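Local coordinates for quinonprotein alcohol dehydrogenase-like protein (PDB 4R5O) that is of unknown function but binds calcium and joins an immunoglobulin-like beta-sandwich domain to a seven-bladed beta-propeller, at residues 22-27 with 90-95; 27-32 with 95-100; 72-77 with 128-133. One frame throughout, in Å; residues are numbered along the deposited sequence.

Contact 1 (22-27 with 90-95); sequences TFPTES and MSTSFS
Phe23 lays one face of its ring on Met90, present as selenomethionine, while its far end reaches along the strand toward Thr92. With CG anti to the backbone N (chi1 -174°), the ring leaves the loop and lies on strand 90-95. Its CB starts beside the selenium, 3.8 Å from Met90 SE, and CG still lies near that atom in an oblique Met-aromatic contact. CD2 and CE2 then pass onto the methylene, with Phe23 CE2 3.5 Å from Met90 CB. That carbon sits over the face in a CH-pi contact, offset toward the rim, and CD of the adjoining Pro24 lies over the opposite face, also toward the rim. At the tip, Phe23 CZ meets the methyl of Thr92, 3.8 Å from CG2. The same methyl also takes Pro24, whose CG approaches Thr92 CG2 to 3.7 Å. The other branch of the threonine turns to polar work: Thr92 OG1 gives a weak hydrogen bond to Glu26 O at 3.2 Å. Further along, Ser27 OG and Ser93 OG share a hydrogen bond of 2.9 Å at the more exposed end. Were Phe23 cut back to an alanine, the Met90 side chain would probably lose the ring it lies against and a gap would open beside Pro24 and the Thr92 methyl. The loop leading into strand 28-31 is thus laid on strand 86-97 of the immunoglobulin-like sandwich, with Phe23 reaching Cys79 of strand 74-83 and Ile38 of strand 35-38, and Met90 packing on Cys79 and Ile81.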
ATOM      1  N   THR A  22       4.100  26.562  30.231  1.00 71.89           N
ATOM      2  CA  THR A  22       2.709  26.701  29.781  1.00 69.23           C
ATOM      3  C   THR A  22       2.628  26.328  28.256  1.00 67.08           C
ATOM      4  O   THR A  22       1.543  26.313  27.662  1.00 67.48           O
ATOM      5  CB  THR A  22       2.201  28.110  30.102  1.00 70.89           C
ATOM      6  OG1 THR A  22       0.794  28.118  30.211  1.00 77.33           O
ATOM      7  CG2 THR A  22       2.645  29.135  29.132  1.00 64.35           C
ATOM      8  N   PHE A  23       3.784  26.012  27.652  1.00 58.04           N
ATOM      9  CA  PHE A  23       3.944  25.574  26.268  1.00 54.20           C
ATOM     10  C   PHE A  23       4.994  24.482  26.245  1.00 58.47           C
ATOM     11  O   PHE A  23       6.051  24.644  26.854  1.00 58.36           O
ATOM     12  CB  PHE A  23       4.300  26.736  25.325  1.00 53.92           C
ATOM     13  CG  PHE A  23       4.318  26.337  23.864  1.00 51.66           C
ATOM     14  CD1 PHE A  23       3.156  26.379  23.101  1.00 52.62           C
ATOM     15  CD2 PHE A  23       5.487  25.897  23.262  1.00 50.68           C
ATOM     16  CE1 PHE A  23       3.170  25.998  21.754  1.00 52.09           C
ATOM     17  CE2 PHE A  23       5.498  25.501  21.923  1.00 51.92           C
ATOM     18  CZ  PHE A  23       4.340  25.560  21.171  1.00 49.53           C
ATOM     19  N   PRO A  24       4.708  23.339  25.603  1.00 56.47           N
ATOM     20  CA  PRO A  24       5.652  22.208  25.651  1.00 56.86           C
ATOM     21  C   PRO A  24       7.048  22.539  25.098  1.00 63.67           C
ATOM     22  O   PRO A  24       7.231  23.085  24.001  1.00 62.85           O
ATOM     23  CB  PRO A  24       4.979  21.137  24.791  1.00 57.61           C
ATOM     24  CG  PRO A  24       3.862  21.817  24.081  1.00 61.10           C
ATOM     25  CD  PRO A  24       3.469  22.982  24.882  1.00 57.62           C
ATOM     26  N   THR A  25       8.039  22.174  25.906  1.00 63.42           N
ATOM     27  CA  THR A  25       9.470  22.381  25.678  1.00 63.84           C
ATOM     28  C   THR A  25      10.084  21.130  25.027  1.00 68.97           C
ATOM     29  O   THR A  25      11.251  21.163  24.616  1.00 69.30           O
ATOM     30  CB  THR A  25      10.160  22.736  27.013  1.00 72.67           C
ATOM     31  OG1 THR A  25      11.551  22.906  26.766  1.00 77.14           O
ATOM     32  CG2 THR A  25       9.922  21.692  28.136  1.00 69.17           C
ATOM     33  N   GLU A  26       9.287  20.048  24.908  1.00 65.33           N
ATOM     34  CA  GLU A  26       9.704  18.796  24.288  1.00 64.72           C
ATOM     35  C   GLU A  26       8.590  18.232  23.393  1.00 67.23           C
ATOM     36  O   GLU A  26       7.420  18.554  23.583  1.00 67.03           O
ATOM     37  CB  GLU A  26      10.119  17.758  25.344  1.00 67.12           C
ATOM     38  CG  GLU A  26       9.046  17.336  26.337  1.00 81.02           C
ATOM     39  CD  GLU A  26       9.400  16.145  27.213  1.00109.45           C
ATOM     40  OE1 GLU A  26      10.606  15.844  27.375  1.00114.65           O
ATOM     41  OE2 GLU A  26       8.459  15.504  27.735  1.00100.13           O
ATOM     42  N   SER A  27       8.972  17.385  22.425  1.00 62.91           N
ATOM     43  CA  SER A  27       8.062  16.752  21.485  1.00 61.59           C
ATOM     44  C   SER A  27       7.062  15.869  22.243  1.00 64.15           C
ATOM     45  O   SER A  27       7.439  15.129  23.144  1.00 64.95           O
ATOM     46  CB  SER A  27       8.844  15.947  20.452  1.00 64.58           C
ATOM     47  OG  SER A  27       7.986  15.361  19.484  1.00 74.06           O
HETATM   48  N   MSE A  90       6.764  30.190  19.459  1.00 53.57           N
HETATM   49  CA  MSE A  90       7.244  28.951  20.075  1.00 51.18           C
HETATM   50  C   MSE A  90       6.932  27.793  19.197  1.00 53.92           C
HETATM   51  O   MSE A  90       5.875  27.785  18.585  1.00 53.46           O
HETATM   52  CB  MSE A  90       6.618  28.731  21.435  1.00 53.21           C
HETATM   53  CG  MSE A  90       6.991  29.759  22.437  1.00 59.96           C
HETATM   54 SE   MSE A  90       5.587  29.878  23.705  0.75 66.56          SE
HETATM   55  CE  MSE A  90       4.111  30.466  22.416  1.00 62.44           C
ATOM     56  N   SER A  91       7.806  26.794  19.161  1.00 51.06           N
ATOM     57  CA  SER A  91       7.577  25.622  18.327  1.00 50.39           C
ATOM     58  C   SER A  91       7.838  24.326  19.093  1.00 53.45           C
ATOM     59  O   SER A  91       8.661  24.269  20.019  1.00 52.55           O
ATOM     60  CB  SER A  91       8.454  25.668  17.081  1.00 52.74           C
ATOM     61  OG  SER A  91       8.108  26.804  16.305  1.00 65.82           O
ATOM     62  N   THR A  92       7.085  23.297  18.711  1.00 49.28           N
ATOM     63  CA  THR A  92       7.212  21.941  19.228  1.00 49.63           C
ATOM     64  C   THR A  92       6.696  21.016  18.119  1.00 52.56           C
ATOM     65  O   THR A  92       6.452  21.464  16.996  1.00 51.04           O
ATOM     66  CB  THR A  92       6.506  21.743  20.611  1.00 57.87           C
ATOM     67  OG1 THR A  92       6.902  20.475  21.135  1.00 58.62           O
ATOM     68  CG2 THR A  92       4.959  21.846  20.543  1.00 52.63           C
ATOM     69  N   SER A  93       6.569  19.731  18.429  1.00 49.02           N
ATOM     70  CA  SER A  93       6.030  18.748  17.510  1.00 48.54           C
ATOM     71  C   SER A  93       5.232  17.731  18.308  1.00 53.21           C
ATOM     72  O   SER A  93       5.384  17.644  19.531  1.00 53.53           O
ATOM     73  CB  SER A  93       7.135  18.100  16.686  1.00 51.09           C
ATOM     74  OG  SER A  93       8.100  17.487  17.520  1.00 65.61           O
ATOM     75  N   PHE A  94       4.304  17.044  17.642  1.00 49.65           N
ATOM     76  CA  PHE A  94       3.495  16.018  18.283  1.00 48.82           C
ATOM     77  C   PHE A  94       3.300  14.860  17.320  1.00 51.59           C
ATOM     78  O   PHE A  94       3.452  15.014  16.102  1.00 49.72           O
ATOM     79  CB  PHE A  94       2.153  16.555  18.790  1.00 50.44           C
ATOM     80  CG  PHE A  94       1.157  17.027  17.765  1.00 50.51           C
ATOM     81  CD1 PHE A  94       1.138  18.346  17.353  1.00 52.36           C
ATOM     82  CD2 PHE A  94       0.174  16.179  17.294  1.00 51.67           C
ATOM     83  CE1 PHE A  94       0.160  18.802  16.476  1.00 52.37           C
ATOM     84  CE2 PHE A  94      -0.787  16.632  16.403  1.00 54.02           C
ATOM     85  CZ  PHE A  94      -0.796  17.944  16.013  1.00 51.53           C
ATOM     86  N   SER A  95       3.042  13.682  17.893  1.00 48.23           N
ATOM     87  CA  SER A  95       2.832  12.439  17.163  1.00 46.73           C
ATOM     88  C   SER A  95       2.006  11.500  17.994  1.00 50.98           C
ATOM     89  O   SER A  95       1.920  11.663  19.202  1.00 51.95           O
ATOM     90  CB  SER A  95       4.168  11.796  16.784  1.00 48.34           C
ATOM     91  OG  SER A  95       4.922  11.469  17.940  1.00 55.80           O
TER

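Contact 2 (27-32 with 95-100)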
ATOM      1  N   SER A  27       8.972  17.385  22.425  1.00 62.91           N
ATOM      2  CA  SER A  27       8.062  16.752  21.485  1.00 61.59           C
ATOM      3  C   SER A  27       7.062  15.869  22.243  1.00 64.15           C
ATOM      4  O   SER A  27       7.439  15.129  23.144  1.00 64.95           O
ATOM      5  CB  SER A  27       8.844  15.947  20.452  1.00 64.58           C
ATOM      6  OG  SER A  27       7.986  15.361  19.484  1.00 74.06           O
ATOM      7  N   GLN A  28       5.780  16.001  21.899  1.00 59.49           N
ATOM      8  CA  GLN A  28       4.652  15.313  22.537  1.00 59.08           C
ATOM      9  C   GLN A  28       4.282  14.016  21.836  1.00 61.45           C
ATOM     10  O   GLN A  28       4.190  13.968  20.604  1.00 60.82           O
ATOM     11  CB  GLN A  28       3.410  16.228  22.546  1.00 60.40           C
ATOM     12  CG  GLN A  28       3.588  17.576  23.259  1.00 68.21           C
ATOM     13  CD  GLN A  28       3.820  17.406  24.740  1.00 78.69           C
ATOM     14  OE1 GLN A  28       2.976  16.883  25.488  1.00 79.83           O
ATOM     15  NE2 GLN A  28       4.970  17.847  25.188  1.00 53.39           N
ATOM     16  N   VAL A  29       4.049  12.963  22.630  1.00 56.20           N
ATOM     17  CA  VAL A  29       3.599  11.680  22.109  1.00 54.38           C
ATOM     18  C   VAL A  29       2.285  11.363  22.858  1.00 58.56           C
ATOM     19  O   VAL A  29       2.244  11.370  24.095  1.00 60.29           O
ATOM     20  CB  VAL A  29       4.661  10.542  22.174  1.00 56.60           C
ATOM     21  CG1 VAL A  29       4.102   9.251  21.608  1.00 56.20           C
ATOM     22  CG2 VAL A  29       5.925  10.915  21.413  1.00 54.75           C
ATOM     23  N   LEU A  30       1.206  11.168  22.093  1.00 52.68           N
ATOM     24  CA  LEU A  30      -0.142  10.884  22.604  1.00 51.70           C
ATOM     25  C   LEU A  30      -0.651   9.530  22.137  1.00 54.48           C
ATOM     26  O   LEU A  30      -0.231   9.051  21.091  1.00 52.57           O
ATOM     27  CB  LEU A  30      -1.157  11.969  22.149  1.00 50.78           C
ATOM     28  CG  LEU A  30      -0.885  13.398  22.596  1.00 54.33           C
ATOM     29  CD1 LEU A  30      -0.266  14.249  21.430  1.00 52.37           C
ATOM     30  CD2 LEU A  30      -2.150  14.020  23.166  1.00 54.66           C
ATOM     31  N   GLU A  31      -1.602   8.947  22.879  1.00 52.26           N
ATOM     32  CA  GLU A  31      -2.248   7.709  22.454  1.00 52.19           C
ATOM     33  C   GLU A  31      -3.356   8.029  21.481  1.00 56.19           C
ATOM     34  O   GLU A  31      -3.904   9.136  21.525  1.00 56.12           O
ATOM     35  CB  GLU A  31      -2.807   6.896  23.650  1.00 54.18           C
ATOM     36  CG  GLU A  31      -1.788   6.458  24.690  1.00 58.53           C
ATOM     37  CD  GLU A  31      -0.660   5.546  24.254  1.00 81.89           C
ATOM     38  OE1 GLU A  31      -0.854   4.743  23.311  1.00 81.16           O
ATOM     39  OE2 GLU A  31       0.407   5.595  24.907  1.00 83.82           O
ATOM     40  N   LEU A  32      -3.712   7.066  20.610  1.00 52.69           N
ATOM     41  CA  LEU A  32      -4.865   7.241  19.727  1.00 52.46           C
ATOM     42  C   LEU A  32      -6.090   7.402  20.621  1.00 57.48           C
ATOM     43  O   LEU A  32      -6.222   6.689  21.624  1.00 57.89           O
ATOM     44  CB  LEU A  32      -5.005   6.079  18.721  1.00 51.94           C
ATOM     45  CG  LEU A  32      -3.966   6.023  17.607  1.00 55.99           C
ATOM     46  CD1 LEU A  32      -3.923   4.653  16.962  1.00 55.65           C
ATOM     47  CD2 LEU A  32      -4.175   7.137  16.582  1.00 58.34           C
ATOM     48  N   SER A  95       3.042  13.682  17.893  1.00 48.23           N
ATOM     49  CA  SER A  95       2.832  12.439  17.163  1.00 46.73           C
ATOM     50  C   SER A  95       2.006  11.500  17.994  1.00 50.98           C
ATOM     51  O   SER A  95       1.920  11.663  19.202  1.00 51.95           O
ATOM     52  CB  SER A  95       4.168  11.796  16.784  1.00 48.34           C
ATOM     53  OG  SER A  95       4.922  11.469  17.940  1.00 55.80           O
ATOM     54  N   SER A  96       1.394  10.519  17.344  1.00 48.71           N
ATOM     55  CA  SER A  96       0.589   9.470  17.967  1.00 49.27           C
ATOM     56  C   SER A  96       1.456   8.268  18.312  1.00 54.11           C
ATOM     57  O   SER A  96       2.388   7.963  17.571  1.00 54.96           O
ATOM     58  CB  SER A  96      -0.549   9.050  17.034  1.00 49.81           C
ATOM     59  OG  SER A  96      -0.055   8.669  15.758  1.00 49.21           O
ATOM     60  N   ASN A  97       1.148   7.583  19.409  1.00 50.08           N
ATOM     61  CA  ASN A  97       1.835   6.360  19.804  1.00 49.51           C
ATOM     62  C   ASN A  97       1.034   5.204  19.222  1.00 53.95           C
ATOM     63  O   ASN A  97       0.165   4.635  19.886  1.00 55.34           O
ATOM     64  CB  ASN A  97       2.012   6.270  21.341  1.00 46.58           C
ATOM     65  CG  ASN A  97       2.717   5.013  21.810  1.00 69.49           C
ATOM     66  OD1 ASN A  97       3.592   4.463  21.137  1.00 67.68           O
ATOM     67  ND2 ASN A  97       2.377   4.538  22.991  1.00 60.17           N
ATOM     68  N   HIS A  98       1.263   4.916  17.950  1.00 49.07           N
ATOM     69  CA  HIS A  98       0.538   3.851  17.261  1.00 48.65           C
ATOM     70  C   HIS A  98       1.522   2.724  16.860  1.00 53.02           C
ATOM     71  O   HIS A  98       2.738   2.933  16.817  1.00 50.86           O
ATOM     72  CB  HIS A  98      -0.227   4.400  16.033  1.00 48.18           C
ATOM     73  CG  HIS A  98       0.659   4.992  14.987  1.00 50.81           C
ATOM     74  ND1 HIS A  98       1.061   6.315  15.048  1.00 52.53           N
ATOM     75  CD2 HIS A  98       1.215   4.414  13.898  1.00 51.32           C
ATOM     76  CE1 HIS A  98       1.832   6.498  13.992  1.00 50.99           C
ATOM     77  NE2 HIS A  98       1.955   5.381  13.271  1.00 50.64           N
ATOM     78  N   ASN A  99       0.969   1.528  16.589  1.00 50.63           N
ATOM     79  CA  ASN A  99       1.727   0.353  16.200  1.00 49.97           C
ATOM     80  C   ASN A  99       1.064  -0.253  14.965  1.00 51.72           C
ATOM     81  O   ASN A  99      -0.041  -0.820  15.048  1.00 50.60           O
ATOM     82  CB  ASN A  99       1.797  -0.629  17.386  1.00 51.48           C
ATOM     83  CG  ASN A  99       2.671  -1.851  17.199  1.00 67.02           C
ATOM     84  OD1 ASN A  99       3.277  -2.101  16.159  1.00 56.31           O
ATOM     85  ND2 ASN A  99       2.764  -2.638  18.238  1.00 64.60           N
ATOM     86  N   PHE A 100       1.724  -0.093  13.811  1.00 46.98           N
ATOM     87  CA  PHE A 100       1.174  -0.558  12.536  1.00 45.87           C
ATOM     88  C   PHE A 100       1.382  -2.078  12.344  1.00 51.28           C
ATOM     89  O   PHE A 100       1.027  -2.608  11.291  1.00 51.29           O
ATOM     90  CB  PHE A 100       1.764   0.213  11.355  1.00 46.21           C
ATOM     91  CG  PHE A 100       1.192   1.599  11.130  1.00 46.45           C
ATOM     92  CD1 PHE A 100      -0.179   1.837  11.264  1.00 48.70           C
ATOM     93  CD2 PHE A 100       1.984   2.616  10.606  1.00 46.46           C
ATOM     94  CE1 PHE A 100      -0.732   3.086  10.945  1.00 48.86           C
ATOM     95  CE2 PHE A 100       1.429   3.860  10.274  1.00 48.68           C
ATOM     96  CZ  PHE A 100       0.075   4.087  10.440  1.00 46.80           C
TER
HETATM   97  O   HOH W   1      -2.290   4.728  20.808  1.00 47.76           O
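Leu30 uses both its backbone polar atoms on the strand beside it, straddling Ser96 in parallel beta pairing. Its N gives a nearly straight bond to Ser95 O, Leu30 N to O 3.0 Å at 166°, and its carbonyl is taken by the next amide along, Asn97 N to Leu30 O at 2.6 Å. One step earlier, Ser95 N donates to Gln28 O at 3.0 Å. Val29 CA also makes a CA-H...O contact with Ser95 O, and Ser96 CA a more bent one with Leu30 O. Past the direct bonds a water takes over, accepting from Leu32 N at 2.7 Å and donating to Asn97 O at 2.6 Å. Its other hydrogen goes to Glu31 OE1, so one molecule serves both backbones and a carboxylate. Glu31 and Asn97 run side by side, and Asn97 ND2 donates to Glu31 OE2 at 2.9 Å. Glu31 OE2 lies in the amide plane of Asn97 and is met on its syn side, the donor 25° out of the carboxylate plane. A chi1 of 180° at Asn97 carries the amide out alongside that carboxylate, and Asn97 CB packs on Val29 CG1. On the opposite face, with Leu30, Ser96 OG and His98 ND1 share a hydrogen bond of 2.7 Å, and Ser96 OG is also bonded to Cys73 N. Leu32 packs beside them, CD2 against Ser96 CB and CD1 against His98 CB. Strand 28-31 is one edge strand of the mixed sheet, bordering strand 86-97, which has strand 74-83 on its other flank, while Leu30 and Gln28 also touch Leu36 of strand 35-38.

Contact 3 (72-77 with 128-133)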
ATOM      1  N   PRO A  72      -3.426   7.933  13.250  1.00 55.13           N
ATOM      2  CA  PRO A  72      -1.955   7.955  13.294  1.00 53.97           C
ATOM      3  C   PRO A  72      -1.439   9.222  12.626  1.00 55.48           C
ATOM      4  O   PRO A  72      -1.873   9.518  11.511  1.00 54.64           O
ATOM      5  CB  PRO A  72      -1.556   6.686  12.524  1.00 54.95           C
ATOM      6  CG  PRO A  72      -2.724   5.808  12.621  1.00 60.26           C
ATOM      7  CD  PRO A  72      -3.904   6.724  12.553  1.00 56.53           C
ATOM      8  N   CYS A  73      -0.606  10.015  13.329  1.00 50.51           N
ATOM      9  CA  CYS A  73      -0.117  11.287  12.800  1.00 49.75           C
ATOM     10  C   CYS A  73       1.231  11.646  13.397  1.00 50.85           C
ATOM     11  O   CYS A  73       1.679  11.043  14.353  1.00 50.95           O
ATOM     12  CB  CYS A  73      -1.128  12.404  13.068  1.00 51.82           C
ATOM     13  SG  CYS A  73      -1.372  12.806  14.832  1.00 57.24           S
ATOM     14  N   ARG A  74       1.854  12.661  12.803  1.00 45.76           N
ATOM     15  CA  ARG A  74       3.081  13.344  13.173  1.00 44.71           C
ATOM     16  C   ARG A  74       2.922  14.737  12.608  1.00 51.25           C
ATOM     17  O   ARG A  74       2.430  14.870  11.487  1.00 52.95           O
ATOM     18  CB  ARG A  74       4.384  12.620  12.734  1.00 38.99           C
ATOM     19  CG  ARG A  74       4.578  12.514  11.276  1.00 38.45           C
ATOM     20  CD  ARG A  74       5.999  12.219  10.886  1.00 50.48           C
ATOM     21  NE  ARG A  74       6.076  12.167   9.421  1.00 57.61           N
ATOM     22  CZ  ARG A  74       7.185  12.030   8.714  1.00 61.12           C
ATOM     23  NH1 ARG A  74       8.360  11.952   9.319  1.00 37.81           N
ATOM     24  NH2 ARG A  74       7.129  11.983   7.387  1.00 58.89           N
ATOM     25  N   ALA A  75       3.206  15.772  13.413  1.00 48.48           N
ATOM     26  CA  ALA A  75       3.026  17.160  13.006  1.00 48.34           C
ATOM     27  C   ALA A  75       3.955  18.100  13.760  1.00 54.38           C
ATOM     28  O   ALA A  75       4.350  17.813  14.884  1.00 54.13           O
ATOM     29  CB  ALA A  75       1.581  17.591  13.236  1.00 49.42           C
ATOM     30  N   ASP A  76       4.316  19.211  13.108  1.00 51.91           N
ATOM     31  CA  ASP A  76       5.073  20.323  13.659  1.00 51.69           C
ATOM     32  C   ASP A  76       4.065  21.336  14.135  1.00 55.53           C
ATOM     33  O   ASP A  76       3.044  21.537  13.469  1.00 57.22           O
ATOM     34  CB  ASP A  76       6.065  20.909  12.632  1.00 53.45           C
ATOM     35  CG  ASP A  76       7.295  20.067  12.351  1.00 69.69           C
ATOM     36  OD1 ASP A  76       8.040  19.761  13.314  1.00 71.44           O
ATOM     37  OD2 ASP A  76       7.598  19.839  11.155  1.00 78.36           O
ATOM     38  N   LEU A  77       4.287  21.926  15.303  1.00 50.12           N
ATOM     39  CA  LEU A  77       3.334  22.889  15.824  1.00 49.11           C
ATOM     40  C   LEU A  77       4.029  24.174  16.249  1.00 54.52           C
ATOM     41  O   LEU A  77       5.004  24.147  17.008  1.00 54.24           O
ATOM     42  CB  LEU A  77       2.568  22.282  17.007  1.00 48.82           C
ATOM     43  CG  LEU A  77       1.556  23.152  17.758  1.00 51.99           C
ATOM     44  CD1 LEU A  77       0.360  23.527  16.894  1.00 51.26           C
ATOM     45  CD2 LEU A  77       1.085  22.433  18.927  1.00 52.47           C
ATOM     46  N   ALA A 128      -1.643  10.879   4.572  1.00 41.82           N
ATOM     47  CA  ALA A 128      -1.698  12.329   4.687  1.00 42.48           C
ATOM     48  C   ALA A 128      -1.308  12.803   6.111  1.00 48.08           C
ATOM     49  O   ALA A 128      -0.331  13.549   6.230  1.00 48.01           O
ATOM     50  CB  ALA A 128      -3.093  12.829   4.330  1.00 43.43           C
ATOM     51  N   SER A 129      -2.030  12.318   7.180  1.00 44.26           N
ATOM     52  CA  SER A 129      -1.849  12.708   8.588  1.00 43.62           C
ATOM     53  C   SER A 129      -0.402  12.454   9.088  1.00 46.04           C
ATOM     54  O   SER A 129       0.057  13.219   9.939  1.00 50.30           O
ATOM     55  CB  SER A 129      -2.852  12.007   9.513  1.00 46.66           C
ATOM     56  OG  SER A 129      -2.892  10.597   9.432  1.00 50.92           O
ATOM     57  N   LEU A 130       0.320  11.480   8.544  1.00 37.88           N
ATOM     58  CA  LEU A 130       1.738  11.208   8.858  1.00 37.54           C
ATOM     59  C   LEU A 130       2.729  11.898   7.847  1.00 42.17           C
ATOM     60  O   LEU A 130       3.947  11.714   7.984  1.00 39.87           O
ATOM     61  CB  LEU A 130       2.018   9.681   8.838  1.00 37.02           C
ATOM     62  CG  LEU A 130       1.441   8.795   9.934  1.00 40.32           C
ATOM     63  CD1 LEU A 130       1.302   7.377   9.442  1.00 39.61           C
ATOM     64  CD2 LEU A 130       2.282   8.858  11.182  1.00 40.00           C
ATOM     65  N   ASN A 131       2.224  12.641   6.815  1.00 39.69           N
ATOM     66  CA  ASN A 131       3.136  13.230   5.826  1.00 40.46           C
ATOM     67  C   ASN A 131       2.731  14.641   5.442  1.00 46.74           C
ATOM     68  O   ASN A 131       2.924  15.054   4.293  1.00 47.41           O
ATOM     69  CB  ASN A 131       3.234  12.365   4.545  1.00 37.98           C
ATOM     70  CG  ASN A 131       3.995  11.098   4.795  1.00 52.11           C
ATOM     71  OD1 ASN A 131       5.233  11.098   4.827  1.00 48.76           O
ATOM     72  ND2 ASN A 131       3.275  10.029   5.119  1.00 36.18           N
ATOM     73  N   ALA A 132       2.254  15.398   6.421  1.00 42.82           N
ATOM     74  CA  ALA A 132       1.880  16.805   6.286  1.00 42.60           C
ATOM     75  C   ALA A 132       0.950  17.043   5.092  1.00 46.13           C
ATOM     76  O   ALA A 132       1.158  17.986   4.323  1.00 46.68           O
ATOM     77  CB  ALA A 132       3.141  17.669   6.144  1.00 43.01           C
ATOM     78  N   GLY A 133      -0.070  16.210   4.959  1.00 42.49           N
ATOM     79  CA  GLY A 133      -1.066  16.362   3.908  1.00 43.32           C
ATOM     80  C   GLY A 133      -0.671  15.926   2.518  1.00 52.46           C
ATOM     81  O   GLY A 133      -1.451  16.160   1.596  1.00 56.35           O
TER
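Ser129 and Leu130 form the close-packed half of this contact, set against Pro72 and Cys73, which lead into strand 74-83. Ser129 OG donates to Pro72 O at 2.6 Å, coming in nearly end-on to the carbonyl, and the same hydroxyl is bonded to Asn71 ND2. Next to it, Cys73 CB lies 3.4 Å from Ser129 O, an acceptor that also receives a weak bond from Arg74 N. Leu130 fills the space alongside: its CG faces Pro72 O and its CD2 lies on Cys73 C, 3.7 Å away. Pro72 and Leu130 both also touch Phe100, in the link between the domains. Here the immunoglobulin-like sandwich meets the propeller: the short helix 126-129 follows a blade in which strand 422-424, from the end of the chain, pairs with strand 103-108. Toward the more open side the Arg74 side chain carries most of the contact. With CG set between its backbone N and carbonyl carbon (chi1 65°), the chain runs extended from CG to NE, and NE donates to Leu130 O at 2.6 Å, tilted 31° from the carbonyl plane. NH2 adds a weak bond to Leu130 O and another, 3.3 Å from NH2, to Asn131 OD1. Asn131 OD1 also accepts from Tyr177 N, and its ND2 is bonded to Tyr127 O and Leu175 O, while Tyr176 makes a cation-pi contact with Arg74.

Overall arrangement
Strand 86-97 runs through contacts 1 and 2, which follow each other along it and share Ser27 and Ser95. Their centres are 14 Å apart, and Ser93 O and Gln28 N, 2.9 Å apart, join them. Contact 3 lies on the other flank, where strand 74-83 meets the start of the propeller; its centre is 11 Å from that of contact 2 and 15 Å from that of contact 1, and Phe94 O and Ala75 N, 2.8 Å apart, tie its strand to that of contact 1. Glu37, a calcium-binding residue of this protein though no ion is bound to it in this chain, has its side chain about 8 Å from that of Leu30. A polyether, probably from the crystallisation liquor, lies close to Ser93, Ser95 and Arg74.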